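Local coordinates for DUF4440 domain-containing protein (Prochlorococcus marinus, PDB 3HZP) that is of unknown function but has an NTF2-like fold and forms a two-chain assembly, at residues E63-K69 against C80-G85; D97-T102 against Q118-S124. All blocks are in the same frame, centred on the assembly; numbering follows the deposited sequence.

Interaction 1 (E63-K69 against C80-G85); sequences EITKVHK and CVFTLG
Glu63 and Gly85 exchange two backbone hydrogen bonds at one end of this antiparallel pairing, and Lys69 and Val81 close the other. Between them segment 63-69 of strand 57-72 carries two classic beta bulges: Thr65 and Lys66 both sit opposite Thr83, and His68 and Lys69 both sit opposite Val81. At the first, Thr83 O takes a weak bond from Thr65 N, while Thr83 N gives a straighter one to Lys66 O (2.9 Å). At the second, Val81 O accepts from His68 N at 2.8 Å and from Lys69 N at 3.3 Å, both reaching it from the same face of its carbonyl plane.

The side-chain hydrogen bond that crosses between the strands joins His68 NE2 and Thr83 OG1, 2.7 Å and almost straight at 175°, with the hydroxyl in the plane of the imidazole at its edge. Ring stacking on Trp129 also holds the imidazole. Thr65 turns OG1 beside its own backbone N (chi1 -57°), from where it donates to the anti lone pair of Glu63 OE2 at 2.7 Å. A valine in place of Thr65 would probably leave that carboxylate without its mate and free the Glu63 side chain to turn.

Most apolar contacts lie on the face of Ile64, Val67, Phe82 and Leu84. Ile64 CD1 meets Phe82 CE2 at 3.7 Å and also touches Leu84 CD1; Val67 CG1 lies 3.8 Å from Cys80 SG. Leu12 of helix 4-15 covers Ile64, Cys80 and Phe82. The chemistry thus divides by face: an oily side turned to the helix, and a mostly polar side where His68 bonds Thr83 across the pair and Thr65 bonds Glu63 along its own strand.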
ATOM      1  N   GLU A  63      11.522 -10.271 -10.131  1.00 15.85           N
ATOM      2  CA  GLU A  63      10.424 -10.968 -10.768  1.00 17.17           C
ATOM      3  C   GLU A  63       9.113 -10.710 -10.064  1.00 17.85           C
ATOM      4  O   GLU A  63       9.075 -10.440  -8.851  1.00 18.68           O
ATOM      5  CB  GLU A  63      10.678 -12.443 -10.743  1.00 19.98           C
ATOM      6  CG  GLU A  63      10.743 -13.009  -9.408  1.00 19.24           C
ATOM      7  CD  GLU A  63      10.770 -14.543  -9.390  1.00 26.06           C
ATOM      8  OE1 GLU A  63      11.560 -15.173 -10.154  1.00 27.02           O
ATOM      9  OE2 GLU A  63      10.043 -15.139  -8.558  1.00 25.50           O
ATOM     10  N   ILE A  64       8.033 -10.789 -10.825  1.00 16.84           N
ATOM     11  CA  ILE A  64       6.681 -10.798 -10.240  1.00 15.64           C
ATOM     12  C   ILE A  64       6.441 -12.246  -9.790  1.00 16.93           C
ATOM     13  O   ILE A  64       6.005 -13.099 -10.576  1.00 17.42           O
ATOM     14  CB  ILE A  64       5.611 -10.271 -11.236  1.00 15.32           C
ATOM     15  CG1 ILE A  64       5.968  -8.870 -11.800  1.00 17.63           C
ATOM     16  CG2 ILE A  64       4.242 -10.236 -10.533  1.00 17.70           C
ATOM     17  CD1 ILE A  64       6.167  -7.730 -10.743  1.00 19.19           C
ATOM     18  N   THR A  65       6.758 -12.562  -8.548  1.00 15.73           N
ATOM     19  CA  THR A  65       6.695 -13.905  -8.031  1.00 16.26           C
ATOM     20  C   THR A  65       5.265 -14.451  -7.972  1.00 16.65           C
ATOM     21  O   THR A  65       4.986 -15.594  -8.341  1.00 17.87           O
ATOM     22  CB  THR A  65       7.352 -13.986  -6.658  1.00 20.53           C
ATOM     23  OG1 THR A  65       8.708 -13.519  -6.794  1.00 19.45           O
ATOM     24  CG2 THR A  65       7.368 -15.394  -6.131  1.00 22.60           C
ATOM     25  N   LYS A  66       4.354 -13.632  -7.461  1.00 14.88           N
ATOM     26  CA  LYS A  66       2.980 -14.074  -7.275  1.00 15.00           C
ATOM     27  C   LYS A  66       2.080 -12.869  -7.208  1.00 14.36           C
ATOM     28  O   LYS A  66       2.394 -11.915  -6.475  1.00 15.06           O
ATOM     29  CB  LYS A  66       2.814 -14.881  -5.966  1.00 16.25           C
ATOM     30  CG  LYS A  66       1.416 -15.509  -5.786  1.00 17.72           C
ATOM     31  CD  LYS A  66       1.142 -16.558  -6.807  1.00 24.87           C
ATOM     32  CE  LYS A  66      -0.319 -17.007  -6.777  1.00 38.54           C
ATOM     33  NZ  LYS A  66      -0.722 -17.437  -5.438  1.00 42.22           N
ATOM     34  N   VAL A  67       0.989 -12.913  -7.962  1.00 14.40           N
ATOM     35  CA  VAL A  67      -0.058 -11.922  -7.892  1.00 14.22           C
ATOM     36  C   VAL A  67      -1.118 -12.428  -6.938  1.00 15.48           C
ATOM     37  O   VAL A  67      -1.683 -13.511  -7.123  1.00 17.11           O
ATOM     38  CB  VAL A  67      -0.646 -11.589  -9.270  1.00 15.26           C
ATOM     39  CG1 VAL A  67      -1.853 -10.674  -9.149  1.00 15.26           C
ATOM     40  CG2 VAL A  67       0.435 -10.999 -10.186  1.00 17.62           C
ATOM     41  N   HIS A  68      -1.379 -11.645  -5.911  1.00 12.40           N
ATOM     42  CA  HIS A  68      -2.364 -11.982  -4.870  1.00 11.96           C
ATOM     43  C   HIS A  68      -3.704 -11.373  -5.114  1.00 14.75           C
ATOM     44  O   HIS A  68      -4.704 -11.920  -4.624  1.00 14.63           O
ATOM     45  CB  HIS A  68      -1.844 -11.509  -3.525  1.00 13.07           C
ATOM     46  CG  HIS A  68      -0.493 -12.042  -3.214  1.00 13.30           C
ATOM     47  ND1 HIS A  68      -0.233 -13.397  -3.087  1.00 16.58           N
ATOM     48  CD2 HIS A  68       0.678 -11.408  -3.017  1.00 13.60           C
ATOM     49  CE1 HIS A  68       1.049 -13.551  -2.806  1.00 16.69           C
ATOM     50  NE2 HIS A  68       1.626 -12.372  -2.788  1.00 14.54           N
ATOM     51  N   LYS A  69      -3.767 -10.247  -5.816  1.00 14.21           N
ATOM     52  CA  LYS A  69      -5.046  -9.573  -6.077  1.00 14.91           C
ATOM     53  C   LYS A  69      -4.918  -8.829  -7.385  1.00 13.50           C
ATOM     54  O   LYS A  69      -3.913  -8.135  -7.614  1.00 13.81           O
ATOM     55  CB  LYS A  69      -5.397  -8.579  -4.965  1.00 16.27           C
ATOM     56  CG  LYS A  69      -6.719  -7.875  -5.140  1.00 17.09           C
ATOM     57  CD  LYS A  69      -7.057  -6.981  -3.978  1.00 20.69           C
ATOM     58  CE  LYS A  69      -8.417  -6.381  -4.097  1.00 27.75           C
ATOM     59  NZ  LYS A  69      -9.498  -7.416  -4.129  1.00 23.85           N
ATOM     60  N   CYS A  80      -3.404  -4.000  -8.311  1.00 12.59           N
ATOM     61  CA  CYS A  80      -2.666  -5.243  -8.379  1.00 13.11           C
ATOM     62  C   CYS A  80      -1.763  -5.341  -7.167  1.00 12.54           C
ATOM     63  O   CYS A  80      -0.908  -4.456  -6.938  1.00 13.49           O
ATOM     64  CB  CYS A  80      -1.885  -5.365  -9.695  1.00 13.87           C
ATOM     65  SG  CYS A  80      -1.084  -6.976  -9.883  1.00 15.39           S
ATOM     66  N   VAL A  81      -1.930  -6.407  -6.411  1.00 12.99           N
ATOM     67  CA  VAL A  81      -1.110  -6.703  -5.255  1.00 13.09           C
ATOM     68  C   VAL A  81      -0.259  -7.899  -5.561  1.00 13.27           C
ATOM     69  O   VAL A  81      -0.787  -8.910  -6.033  1.00 13.45           O
ATOM     70  CB  VAL A  81      -1.989  -6.974  -4.002  1.00 13.12           C
ATOM     71  CG1 VAL A  81      -1.109  -7.374  -2.784  1.00 14.76           C
ATOM     72  CG2 VAL A  81      -2.894  -5.750  -3.682  1.00 13.42           C
ATOM     73  N   PHE A  82       1.042  -7.817  -5.304  1.00 12.72           N
ATOM     74  CA  PHE A  82       1.945  -8.888  -5.652  1.00 13.15           C
ATOM     75  C   PHE A  82       3.122  -8.958  -4.738  1.00 14.34           C
ATOM     76  O   PHE A  82       3.416  -8.023  -3.984  1.00 14.73           O
ATOM     77  CB  PHE A  82       2.401  -8.700  -7.130  1.00 14.00           C
ATOM     78  CG  PHE A  82       3.113  -7.403  -7.395  1.00 13.20           C
ATOM     79  CD1 PHE A  82       2.398  -6.252  -7.649  1.00 12.90           C
ATOM     80  CD2 PHE A  82       4.501  -7.327  -7.391  1.00 15.15           C
ATOM     81  CE1 PHE A  82       3.034  -5.054  -7.886  1.00 15.10           C
ATOM     82  CE2 PHE A  82       5.132  -6.109  -7.608  1.00 14.99           C
ATOM     83  CZ  PHE A  82       4.419  -5.006  -7.871  1.00 15.05           C
ATOM     84  N   THR A  83       3.807 -10.100  -4.766  1.00 13.86           N
ATOM     85  CA  THR A  83       5.099 -10.265  -4.122  1.00 14.33           C
ATOM     86  C   THR A  83       6.151 -10.099  -5.188  1.00 15.30           C
ATOM     87  O   THR A  83       6.062 -10.704  -6.265  1.00 15.56           O
ATOM     88  CB  THR A  83       5.230 -11.645  -3.515  1.00 14.82           C
ATOM     89  OG1 THR A  83       4.272 -11.794  -2.471  1.00 15.06           O
ATOM     90  CG2 THR A  83       6.645 -11.828  -2.911  1.00 17.02           C
ATOM     91  N   LEU A  84       7.106  -9.226  -4.917  1.00 15.55           N
ATOM     92  CA  LEU A  84       8.207  -8.917  -5.830  1.00 16.55           C
ATOM     93  C   LEU A  84       9.443  -9.611  -5.280  1.00 18.87           C
ATOM     94  O   LEU A  84       9.869  -9.334  -4.158  1.00 21.02           O
ATOM     95  CB  LEU A  84       8.441  -7.422  -5.879  1.00 16.69           C
ATOM     96  CG  LEU A  84       9.587  -6.962  -6.776  1.00 21.98           C
ATOM     97  CD1 LEU A  84       9.189  -7.131  -8.182  1.00 22.56           C
ATOM     98  CD2 LEU A  84       9.961  -5.472  -6.472  1.00 22.08           C
ATOM     99  N   GLY A  85      10.023 -10.542  -6.011  1.00 15.22           N
ATOM    100  CA  GLY A  85      11.226 -11.236  -5.546  1.00 16.20           C
ATOM    101  C   GLY A  85      12.443 -10.694  -6.261  1.00 17.04           C
ATOM    102  O   GLY A  85      12.488 -10.753  -7.488  1.00 19.90           O
TER

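Interaction 2 (D97-T102 against Q118-S124); sequences DLPTVT and QRSSGQS
Arg119 grips Asp97 end-on, NH2 to OD1 at 2.9 Å and NH1 to OD2 at 2.8 Å, each oxygen using its syn lone pair and the two planes only 30° apart. The same guanidinium turns NE and NH2 side-on to its neighbour's carbonyl, Ser120 O, and Pro99 CG lies 3.6 Å over the centre of one face. Three sets of contacts therefore fix its rotation.

Packing is tight beyond it. Gly122 CA comes within 3.3 Å of Asp97 OD1, leaving no room for a side chain. Ser120, its OG held between backbone N and carbonyl carbon (chi1 71°), accepts from Thr100 N and donates to Ser121 O. Ser124 OG and N reach Leu98 O from opposite faces of its plane, the hydroxyl at 2.7 Å. At the subunit interface a water bridges Thr100 OG1 and Ser124 OG, donating to both, while Thr100 OG1 also bonds Gly40 of the second subunit.

The looser side is at Gln123, exposed and barely touching segment 97-102.

Regular antiparallel pairing runs through Thr102-Gln118 and Val101-Arg119; from Ser120 the chain continues as a loop still tied to its hairpin partner, within the curved sheet of an NTF2-like fold.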
ATOM      1  N   ASP A  97      15.263  -9.952  -1.478  1.00 15.40           N
ATOM      2  CA  ASP A  97      14.239  -9.013  -1.074  1.00 15.16           C
ATOM      3  C   ASP A  97      12.903  -9.589  -1.530  1.00 15.38           C
ATOM      4  O   ASP A  97      12.732  -9.957  -2.708  1.00 16.57           O
ATOM      5  CB  ASP A  97      14.516  -7.671  -1.767  1.00 15.68           C
ATOM      6  CG  ASP A  97      13.613  -6.567  -1.316  1.00 16.66           C
ATOM      7  OD1 ASP A  97      13.491  -6.303  -0.107  1.00 16.15           O
ATOM      8  OD2 ASP A  97      13.064  -5.905  -2.219  1.00 18.20           O
ATOM      9  N   LEU A  98      11.941  -9.633  -0.622  1.00 14.33           N
ATOM     10  CA  LEU A  98      10.657 -10.258  -0.884  1.00 14.96           C
ATOM     11  C   LEU A  98       9.516  -9.481  -0.240  1.00 14.41           C
ATOM     12  O   LEU A  98       8.923  -9.970   0.740  1.00 15.94           O
ATOM     13  CB  LEU A  98      10.688 -11.705  -0.367  1.00 17.07           C
ATOM     14  CG  LEU A  98       9.612 -12.601  -0.916  1.00 17.07           C
ATOM     15  CD1 LEU A  98       9.855 -12.922  -2.408  1.00 18.27           C
ATOM     16  CD2 LEU A  98       9.596 -13.897  -0.078  1.00 18.15           C
ATOM     17  N   PRO A  99       9.250  -8.249  -0.705  1.00 13.92           N
ATOM     18  CA  PRO A  99       8.132  -7.468  -0.148  1.00 13.51           C
ATOM     19  C   PRO A  99       6.775  -7.861  -0.757  1.00 13.77           C
ATOM     20  O   PRO A  99       6.668  -8.379  -1.884  1.00 15.00           O
ATOM     21  CB  PRO A  99       8.447  -6.050  -0.565  1.00 13.29           C
ATOM     22  CG  PRO A  99       9.188  -6.228  -1.874  1.00 14.29           C
ATOM     23  CD  PRO A  99      10.007  -7.442  -1.668  1.00 13.83           C
ATOM     24  N   THR A 100       5.734  -7.487  -0.031  1.00 13.02           N
ATOM     25  CA  THR A 100       4.391  -7.302  -0.571  1.00 12.02           C
ATOM     26  C   THR A 100       4.238  -5.883  -1.098  1.00 12.74           C
ATOM     27  O   THR A 100       4.617  -4.912  -0.410  1.00 12.74           O
ATOM     28  CB  THR A 100       3.328  -7.511   0.523  1.00 13.23           C
ATOM     29  OG1 THR A 100       3.435  -8.858   1.004  1.00 13.73           O
ATOM     30  CG2 THR A 100       1.885  -7.274  -0.010  1.00 14.22           C
ATOM     31  N   VAL A 101       3.716  -5.781  -2.318  1.00 12.69           N
ATOM     32  CA  VAL A 101       3.525  -4.508  -2.986  1.00 13.19           C
ATOM     33  C   VAL A 101       2.093  -4.295  -3.412  1.00 12.91           C
ATOM     34  O   VAL A 101       1.492  -5.182  -4.027  1.00 13.20           O
ATOM     35  CB  VAL A 101       4.420  -4.435  -4.259  1.00 13.31           C
ATOM     36  CG1 VAL A 101       4.295  -3.098  -4.917  1.00 15.05           C
ATOM     37  CG2 VAL A 101       5.875  -4.792  -3.908  1.00 14.30           C
ATOM     38  N   THR A 102       1.520  -3.154  -3.035  1.00 13.52           N
ATOM     39  CA  THR A 102       0.194  -2.719  -3.494  1.00 12.31           C
ATOM     40  C   THR A 102       0.428  -1.679  -4.570  1.00 13.64           C
ATOM     41  O   THR A 102       1.096  -0.660  -4.329  1.00 14.65           O
ATOM     42  CB  THR A 102      -0.622  -2.120  -2.367  1.00 12.76           C
ATOM     43  OG1 THR A 102      -0.877  -3.108  -1.378  1.00 13.64           O
ATOM     44  CG2 THR A 102      -1.946  -1.536  -2.898  1.00 15.22           C
ATOM     45  N   GLN A 118       3.073   1.082  -2.985  1.00 12.52           N
ATOM     46  CA  GLN A 118       3.608   0.986  -1.644  1.00 11.95           C
ATOM     47  C   GLN A 118       4.165  -0.401  -1.446  1.00 13.16           C
ATOM     48  O   GLN A 118       3.507  -1.395  -1.751  1.00 13.21           O
ATOM     49  CB  GLN A 118       2.523   1.294  -0.591  1.00 12.45           C
ATOM     50  CG  GLN A 118       3.020   1.156   0.861  1.00 11.51           C
ATOM     51  CD  GLN A 118       2.190   1.854   1.909  1.00 14.51           C
ATOM     52  OE1 GLN A 118       1.222   2.549   1.588  1.00 17.43           O
ATOM     53  NE2 GLN A 118       2.587   1.730   3.158  1.00 12.32           N
ATOM     54  N   ARG A 119       5.362  -0.470  -0.891  1.00 12.30           N
ATOM     55  CA  ARG A 119       6.009  -1.733  -0.583  1.00 11.63           C
ATOM     56  C   ARG A 119       6.281  -1.920   0.891  1.00 11.91           C
ATOM     57  O   ARG A 119       6.528  -0.962   1.619  1.00 12.28           O
ATOM     58  CB  ARG A 119       7.322  -1.928  -1.353  1.00 12.37           C
ATOM     59  CG  ARG A 119       8.421  -0.942  -1.028  1.00 13.78           C
ATOM     60  CD  ARG A 119       9.805  -1.489  -1.379  1.00 13.17           C
ATOM     61  NE  ARG A 119      10.193  -2.535  -0.461  1.00 12.33           N
ATOM     62  CZ  ARG A 119      11.165  -3.410  -0.661  1.00 13.90           C
ATOM     63  NH1 ARG A 119      11.898  -3.359  -1.760  1.00 15.05           N
ATOM     64  NH2 ARG A 119      11.405  -4.340   0.240  1.00 14.90           N
ATOM     65  N   SER A 120       6.316  -3.183   1.301  1.00 12.11           N
ATOM     66  CA  SER A 120       6.626  -3.565   2.667  1.00 11.69           C
ATOM     67  C   SER A 120       8.133  -3.779   2.827  1.00 11.86           C
ATOM     68  O   SER A 120       8.879  -3.710   1.862  1.00 13.19           O
ATOM     69  CB  SER A 120       5.889  -4.850   3.054  1.00 11.90           C
ATOM     70  OG  SER A 120       6.430  -5.998   2.378  1.00 12.24           O
ATOM     71  N   SER A 121       8.550  -4.131   4.033  0.50 12.11           N
ATOM     72  CA  SER A 121       9.877  -4.685   4.220  0.50 13.36           C
ATOM     73  C   SER A 121      10.017  -5.982   3.387  0.50 12.51           C
ATOM     74  O   SER A 121       9.040  -6.600   2.901  0.50 11.03           O
ATOM     75  CB  SER A 121      10.143  -4.878   5.721  0.50 13.03           C
ATOM     76  OG  SER A 121      10.257  -3.621   6.394  0.50 15.64           O
ATOM     77  N   GLY A 122      11.265  -6.378   3.166  1.00 14.67           N
ATOM     78  CA  GLY A 122      11.529  -7.457   2.229  1.00 14.41           C
ATOM     79  C   GLY A 122      11.682  -8.855   2.772  1.00 15.24           C
ATOM     80  O   GLY A 122      12.280  -9.685   2.091  1.00 15.64           O
ATOM     81  N   GLN A 123      11.108  -9.139   3.932  1.00 15.58           N
ATOM     82  CA  GLN A 123      11.189 -10.487   4.539  1.00 14.35           C
ATOM     83  C   GLN A 123       9.802 -11.081   4.804  1.00 14.48           C
ATOM     84  O   GLN A 123       9.542 -11.652   5.853  1.00 16.53           O
ATOM     85  CB  GLN A 123      12.026 -10.434   5.826  1.00 17.21           C
ATOM     86  CG  GLN A 123      13.468  -9.904   5.597  1.00 20.42           C
ATOM     87  CD  GLN A 123      13.557  -8.369   5.421  1.00 27.39           C
ATOM     88  OE1 GLN A 123      12.907  -7.600   6.141  1.00 31.80           O
ATOM     89  NE2 GLN A 123      14.359  -7.926   4.453  1.00 30.99           N
ATOM     90  N   SER A 124       8.895 -10.879   3.859  1.00 15.45           N
ATOM     91  CA  SER A 124       7.541 -11.410   4.004  1.00 13.53           C
ATOM     92  C   SER A 124       7.528 -12.942   3.997  1.00 14.86           C
ATOM     93  O   SER A 124       8.436 -13.607   3.467  1.00 15.92           O
ATOM     94  CB  SER A 124       6.611 -10.862   2.917  1.00 15.18           C
ATOM     95  OG  SER A 124       6.842 -11.442   1.638  1.00 15.46           O
TER
HETATM   96  O   HOH W   1       4.599 -11.156   0.090  1.00 15.83           O

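Interactions 1 and 2 are two antiparallel hairpin pairings of one sheet, their centres about 10 Å apart, joined by the pairing of strand 77-90 with strand 93-108. Two probable backbone hydrogen bonds make the seam, Phe82 O to Val101 N at 2.8 Å and Leu84 N to Pro99 O at 3.2 Å, and Thr83 CG2 packs on Leu98 CD1 at 3.4 Å. Both contacts reach the second subunit: Lys69 pairs with its Asp32, and Thr102 and Gln118 bond reciprocally between the chains. Pentaethylene glycol, probably from the crystallisation liquor, lies about 3 Å from the side chain of Leu84 in interaction 1 and of Arg119 in interaction 2, consistent with a pocket there.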